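Local coordinates for protein carboxylase (Deinococcus radiodurans, PDB 5H80) that probably serves as the biotin carboxylase domain of a single-chain bacterial carboxylase, using ATP and bicarbonate to carboxylate biotin on a carrier, at residues 237-242 against 299-304; 250-255 against 326-331. All blocks are in the same frame, centred on the assembly; numbering follows the deposited sequence.

Contact 1. Residues 237-242 against 299-304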
loop_
_atom_site.group_PDB
_atom_site.type_symbol
_atom_site.label_atom_id
_atom_site.label_comp_id
_atom_site.label_asym_id
_atom_site.label_seq_id
_atom_site.Cartn_x
_atom_site.Cartn_y
_atom_site.Cartn_z
ATOM N N HIS A 237 -8.023 23.524 8.720
ATOM C CA HIS A 237 -9.116 22.612 8.850
ATOM C C HIS A 237 -8.484 21.374 9.381
ATOM O O HIS A 237 -7.746 20.757 8.667
ATOM C CB HIS A 237 -9.796 22.330 7.549
ATOM C CG HIS A 237 -10.860 21.269 7.635
ATOM N ND1 HIS A 237 -12.192 21.546 7.425
ATOM C CD2 HIS A 237 -10.805 19.930 7.896
ATOM C CE1 HIS A 237 -12.913 20.454 7.612
ATOM N NE2 HIS A 237 -12.088 19.437 7.769
ATOM N N ILE A 238 -8.759 21.086 10.625
ATOM C CA ILE A 238 -8.245 19.857 11.305
ATOM C C ILE A 238 -9.392 19.040 11.919
ATOM O O ILE A 238 -10.228 19.570 12.613
ATOM C CB ILE A 238 -7.194 20.227 12.345
ATOM C CG1 ILE A 238 -6.017 21.053 11.794
ATOM C CG2 ILE A 238 -6.598 18.935 12.865
ATOM C CD1 ILE A 238 -4.884 21.376 12.812
ATOM N N GLU A 239 -9.451 17.741 11.595
ATOM C CA GLU A 239 -10.630 16.918 11.907
ATOM C C GLU A 239 -10.114 15.696 12.617
ATOM O O GLU A 239 -9.025 15.215 12.311
ATOM C CB GLU A 239 -11.437 16.516 10.706
ATOM C CG GLU A 239 -10.712 15.628 9.622
ATOM C CD GLU A 239 -11.492 15.507 8.307
ATOM O OE1 GLU A 239 -12.412 16.329 8.024
ATOM O OE2 GLU A 239 -11.219 14.587 7.545
ATOM N N VAL A 240 -10.949 15.165 13.444
ATOM C CA VAL A 240 -10.571 13.996 14.259
ATOM C C VAL A 240 -11.397 12.808 13.909
ATOM O O VAL A 240 -12.594 12.869 13.897
ATOM C CB VAL A 240 -10.680 14.278 15.801
ATOM C CG1 VAL A 240 -10.465 13.027 16.530
ATOM C CG2 VAL A 240 -9.779 15.403 16.261
ATOM N N GLN A 241 -10.755 11.645 13.599
ATOM C CA GLN A 241 -11.455 10.406 13.368
ATOM C C GLN A 241 -11.804 9.702 14.663
ATOM O O GLN A 241 -10.852 9.373 15.458
ATOM C CB GLN A 241 -10.510 9.474 12.549
ATOM C CG GLN A 241 -11.140 8.173 12.235
ATOM C CD GLN A 241 -12.299 8.290 11.166
ATOM O OE1 GLN A 241 -12.074 8.639 10.053
ATOM N NE2 GLN A 241 -13.593 8.140 11.671
ATOM N N VAL A 242 -13.111 9.527 14.865
ATOM C CA VAL A 242 -13.688 8.725 15.901
ATOM C C VAL A 242 -14.299 7.404 15.508
ATOM O O VAL A 242 -14.787 7.157 14.420
ATOM C CB VAL A 242 -14.674 9.574 16.747
ATOM C CG1 VAL A 242 -15.414 8.775 17.798
ATOM C CG2 VAL A 242 -13.912 10.733 17.403
ATOM N N LEU A 299 -18.402 4.840 12.879
ATOM C CA LEU A 299 -17.462 5.888 12.620
ATOM C C LEU A 299 -18.068 7.272 12.539
ATOM O O LEU A 299 -19.102 7.438 11.893
ATOM C CB LEU A 299 -16.614 5.634 11.368
ATOM C CG LEU A 299 -15.793 4.365 11.155
ATOM C CD1 LEU A 299 -15.065 4.345 9.805
ATOM C CD2 LEU A 299 -14.841 4.115 12.317
ATOM N N GLY A 300 -17.279 8.309 12.867
ATOM C CA GLY A 300 -17.710 9.664 12.680
ATOM C C GLY A 300 -16.502 10.573 12.722
ATOM O O GLY A 300 -15.468 10.078 13.288
ATOM N N THR A 301 -16.582 11.759 12.146
ATOM C CA THR A 301 -15.477 12.681 12.129
ATOM C C THR A 301 -16.008 13.999 12.786
ATOM O O THR A 301 -17.101 14.387 12.449
ATOM C CB THR A 301 -15.005 12.932 10.764
ATOM O OG1 THR A 301 -14.536 11.698 10.184
ATOM C CG2 THR A 301 -13.952 14.046 10.638
ATOM N N PHE A 302 -15.182 14.654 13.596
ATOM C CA PHE A 302 -15.435 15.936 14.167
ATOM C C PHE A 302 -14.418 16.918 13.554
ATOM O O PHE A 302 -13.174 16.739 13.721
ATOM C CB PHE A 302 -15.324 15.828 15.649
ATOM C CG PHE A 302 -16.336 14.961 16.226
ATOM C CD1 PHE A 302 -17.599 15.507 16.550
ATOM C CD2 PHE A 302 -16.168 13.563 16.279
ATOM C CE1 PHE A 302 -18.617 14.693 17.043
ATOM C CE2 PHE A 302 -17.217 12.738 16.717
ATOM C CZ PHE A 302 -18.416 13.322 17.129
ATOM N N GLU A 303 -14.951 17.910 12.871
ATOM C CA GLU A 303 -14.228 18.938 12.062
ATOM C C GLU A 303 -14.019 20.242 12.921
ATOM O O GLU A 303 -14.938 20.686 13.611
ATOM C CB GLU A 303 -14.810 19.272 10.733
ATOM C CG GLU A 303 -14.998 18.054 9.883
ATOM C CD GLU A 303 -15.587 18.406 8.507
ATOM O OE1 GLU A 303 -15.981 19.583 8.314
ATOM O OE2 GLU A 303 -15.622 17.522 7.651
ATOM N N PHE A 304 -12.828 20.786 12.832
ATOM C CA PHE A 304 -12.503 22.040 13.521
ATOM C C PHE A 304 -11.730 22.982 12.596
ATOM O O PHE A 304 -11.018 22.556 11.686
ATOM C CB PHE A 304 -11.619 21.764 14.749
ATOM C CG PHE A 304 -12.187 20.846 15.723
ATOM C CD1 PHE A 304 -12.910 21.291 16.861
ATOM C CD2 PHE A 304 -12.005 19.436 15.601
ATOM C CE1 PHE A 304 -13.385 20.485 17.787
ATOM C CE2 PHE A 304 -12.539 18.543 16.593
ATOM C CZ PHE A 304 -13.283 19.066 17.683
HETATM O O HOH W 1 -15.620 9.227 10.053
#
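Val242 and Phe302 meet on the apolar face of an antiparallel strand pair, where Val242 CG2 lies 3.8 Å from Phe302 CD2. With CG beside the backbone N (chi1 -64°), the Phe302 ring extends towards this methyl. Farther along, Val240 CG2 approaches Phe304 CE2 more loosely, at 4.2 Å, and helix 277-293 covers this face. Six backbone hydrogen bonds join the strands, the shortest from Val240 N to Phe302 O (2.7 Å).

The other face is polar. It is close where Glu239 packs its CB against the Thr301 methyl, CG2, at 3.5 Å, but Thr301 OG1 and Gln241 NE2 are bridged by a water, 2.7 and 2.8 Å away respectively; Gln241 OE1 accepts from Arg255 NH1. The Glu239 carboxylate runs beside that of Glu303, both reaching Lys265. His237 NE2 donates in its ring plane to Glu239 OE1 (3.1 Å), arriving from above the carboxylate plane, while OE2 binds Arg255. Were Glu239 shortened to alanine, His237 NE2 and Arg255 NE would probably lose this acceptor and the imidazole be freer to turn. The strands belong to the ATP-grasp sheet of the carbamoyl-phosphate-synthase-type ATP-binding family, whose acidic face with Lys265 probably lines the active-site cleft, as in biotin carboxylases.

Contact 2. Residues 250-255 against 326-331. With EDO (1,2-ethanediol), chain G.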
loop_
_atom_site.group_PDB
_atom_site.type_symbol
_atom_site.label_atom_id
_atom_site.label_comp_id
_atom_site.label_asym_id
_atom_site.label_seq_id
_atom_site.Cartn_x
_atom_site.Cartn_y
_atom_site.Cartn_z
ATOM N N THR A 250 -13.207 5.772 20.981
ATOM C CA THR A 250 -11.810 5.942 20.714
ATOM C C THR A 250 -11.576 6.798 19.480
ATOM O O THR A 250 -12.537 7.373 18.892
ATOM C CB THR A 250 -11.131 4.567 20.623
ATOM O OG1 THR A 250 -9.722 4.685 20.756
ATOM C CG2 THR A 250 -11.468 3.911 19.278
ATOM N N HIS A 251 -10.317 6.938 19.075
ATOM C CA HIS A 251 -9.886 7.829 18.059
ATOM C C HIS A 251 -8.731 7.207 17.250
ATOM O O HIS A 251 -8.011 6.329 17.724
ATOM C CB HIS A 251 -9.541 9.193 18.551
ATOM C CG HIS A 251 -8.233 9.253 19.319
ATOM N ND1 HIS A 251 -7.003 9.368 18.734
ATOM C CD2 HIS A 251 -7.990 9.092 20.644
ATOM C CE1 HIS A 251 -6.053 9.392 19.683
ATOM N NE2 HIS A 251 -6.633 9.133 20.811
ATOM N N LEU A 252 -8.639 7.653 16.040
ATOM C CA LEU A 252 -7.457 7.423 15.106
ATOM C C LEU A 252 -6.736 8.764 14.798
ATOM O O LEU A 252 -6.361 9.024 13.631
ATOM C CB LEU A 252 -7.796 6.602 13.857
ATOM C CG LEU A 252 -8.073 5.123 13.988
ATOM C CD1 LEU A 252 -6.930 4.401 14.732
ATOM C CD2 LEU A 252 -9.381 4.993 14.636
ATOM N N TRP A 253 -6.611 9.673 15.798
ATOM C CA TRP A 253 -5.930 10.927 15.670
ATOM C C TRP A 253 -6.593 11.826 14.613
ATOM O O TRP A 253 -7.799 11.698 14.361
ATOM C CB TRP A 253 -4.366 10.723 15.408
ATOM C CG TRP A 253 -3.758 9.956 16.606
ATOM C CD1 TRP A 253 -3.266 10.468 17.766
ATOM C CD2 TRP A 253 -3.491 8.557 16.636
ATOM N NE1 TRP A 253 -2.754 9.463 18.538
ATOM C CE2 TRP A 253 -2.898 8.275 17.888
ATOM C CE3 TRP A 253 -3.765 7.485 15.724
ATOM C CZ2 TRP A 253 -2.491 6.959 18.242
ATOM C CZ3 TRP A 253 -3.390 6.146 16.130
ATOM C CH2 TRP A 253 -2.727 5.949 17.304
ATOM N N GLU A 254 -5.810 12.628 13.923
ATOM C CA GLU A 254 -6.285 13.692 13.104
ATOM C C GLU A 254 -5.961 13.617 11.652
ATOM O O GLU A 254 -4.973 12.978 11.212
ATOM C CB GLU A 254 -5.872 15.048 13.657
ATOM C CG GLU A 254 -4.523 15.657 13.343
ATOM C CD GLU A 254 -3.305 14.884 13.887
ATOM O OE1 GLU A 254 -3.514 14.045 14.777
ATOM O OE2 GLU A 254 -2.234 15.242 13.397
ATOM N N ARG A 255 -6.607 14.505 10.882
ATOM C CA ARG A 255 -6.274 14.780 9.460
ATOM C C ARG A 255 -6.413 16.254 9.205
ATOM O O ARG A 255 -7.212 16.926 9.923
ATOM C CB ARG A 255 -7.250 14.093 8.493
ATOM C CG ARG A 255 -7.252 12.617 8.382
ATOM C CD ARG A 255 -8.352 12.005 7.516
ATOM N NE ARG A 255 -9.719 12.177 8.005
ATOM C CZ ARG A 255 -10.433 11.255 8.613
ATOM N NH1 ARG A 255 -9.956 10.022 8.891
ATOM N NH2 ARG A 255 -11.660 11.540 8.939
ATOM N N THR A 326 -9.185 7.172 3.888
ATOM C CA THR A 326 -7.957 6.464 3.331
ATOM C C THR A 326 -6.582 6.906 3.939
ATOM O O THR A 326 -5.643 6.026 4.211
ATOM C CB THR A 326 -7.844 6.694 1.861
ATOM O OG1 THR A 326 -7.774 8.096 1.684
ATOM C CG2 THR A 326 -9.070 6.095 1.102
ATOM N N VAL A 327 -6.347 8.175 4.129
ATOM C CA VAL A 327 -5.025 8.643 4.681
ATOM C C VAL A 327 -4.726 8.178 6.100
ATOM O O VAL A 327 -3.589 7.817 6.431
ATOM C CB VAL A 327 -4.789 10.173 4.603
ATOM C CG1 VAL A 327 -4.240 10.603 3.276
ATOM C CG2 VAL A 327 -6.035 10.986 4.917
ATOM N N THR A 328 -5.758 8.137 6.947
ATOM C CA THR A 328 -5.656 7.642 8.249
ATOM C C THR A 328 -5.362 6.178 8.218
ATOM O O THR A 328 -4.527 5.711 8.966
ATOM C CB THR A 328 -7.016 7.845 8.970
ATOM O OG1 THR A 328 -7.250 9.251 9.099
ATOM C CG2 THR A 328 -7.074 7.202 10.318
ATOM N N GLU A 329 -6.057 5.460 7.342
ATOM C CA GLU A 329 -5.785 4.000 7.147
ATOM C C GLU A 329 -4.305 3.786 6.888
ATOM O O GLU A 329 -3.702 2.893 7.502
ATOM C CB GLU A 329 -6.665 3.478 5.963
ATOM C CG GLU A 329 -8.141 3.363 6.373
ATOM C CD GLU A 329 -8.970 2.520 5.370
ATOM O OE1 GLU A 329 -8.599 2.473 4.187
ATOM O OE2 GLU A 329 -9.944 1.894 5.772
ATOM N N GLU A 330 -3.704 4.466 5.955
ATOM C CA GLU A 330 -2.320 4.154 5.571
ATOM C C GLU A 330 -1.321 4.677 6.643
ATOM O O GLU A 330 -0.271 3.985 6.921
ATOM C CB GLU A 330 -2.061 4.693 4.172
ATOM C CG GLU A 330 -2.804 4.079 2.972
ATOM C CD GLU A 330 -2.713 2.663 2.948
ATOM O OE1 GLU A 330 -1.553 2.142 2.985
ATOM O OE2 GLU A 330 -3.720 2.003 3.028
ATOM N N TRP A 331 -1.534 5.881 7.175
ATOM C CA TRP A 331 -0.749 6.355 8.303
ATOM C C TRP A 331 -0.790 5.387 9.507
ATOM O O TRP A 331 0.294 5.028 10.059
ATOM C CB TRP A 331 -1.169 7.781 8.708
ATOM C CG TRP A 331 -0.407 8.355 9.836
ATOM C CD1 TRP A 331 0.981 8.215 10.114
ATOM C CD2 TRP A 331 -0.937 9.130 10.852
ATOM N NE1 TRP A 331 1.297 8.911 11.233
ATOM C CE2 TRP A 331 0.142 9.534 11.694
ATOM C CE3 TRP A 331 -2.238 9.671 11.103
ATOM C CZ2 TRP A 331 -0.031 10.384 12.767
ATOM C CZ3 TRP A 331 -2.414 10.439 12.197
ATOM C CH2 TRP A 331 -1.300 10.814 13.065
HETATM C C1 EDO G . -5.622 -0.493 4.163
HETATM O O1 EDO G . -4.410 0.020 4.747
HETATM C C2 EDO G . -6.582 -1.101 5.136
HETATM O O2 EDO G . -5.763 -2.083 5.803
HETATM O O HOH W 2 -5.725 10.237 11.163
#
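Thr328 has OG1 beside its backbone N and CG2 anti to it (chi1 -65°), which turns the hydroxyl to Arg255 and the methyl to Leu252. Arg255 bends at chi3 (-66°); the arginine and threonine side chains cross at about a right angle, and OG1 lies at the guanidinium edge, 16° out of its plane. The contact sets helix 325-332 against an edge strand of the four-stranded antiparallel sheet of the ATP-grasp domain. Here Leu252 and Trp253 both pair with Gln241, consistent with a beta bulge, and both direct CB toward the helix.

Arg255 NH1 donates to Thr328 OG1 over 2.8 Å. The aliphatic part of the arginine is used too, CD lying 3.6 Å from Val327 CG2. On its other branch, Thr328 CG2 packs on Leu252 CB at 3.7 Å. One turn on, the indole of Trp331 brings CZ3 to 3.8 Å from Trp253 CB.

A water lies in the plane of the Trp331 ring, at its edge. It donates to Leu252 O and Glu254 O, each at 2.8 Å, and accepts from Thr328 OG1 at 2.7 Å.

In the fold
Both contacts are buried, contact 1 nearer the centre of the chain, and they share one sheet: strand 236-245 lies between 299-306, its partner in contact 1, and 249-256, which contact 2 joins to a helix. Contact 1 is held chiefly by regular backbone bonding within the sheet. Contact 2 covers about half the area and depends on side chains and a water, with one direct hydrogen bond between its segments. Arg255 joins the two contacts, so the polar face of the strand pair continues towards helix 325-332. Away from the sheet, Glu330 of that helix reaches an ethanediol, probably from the crystallisation liquor, also bound by Arg430 of the second subunit.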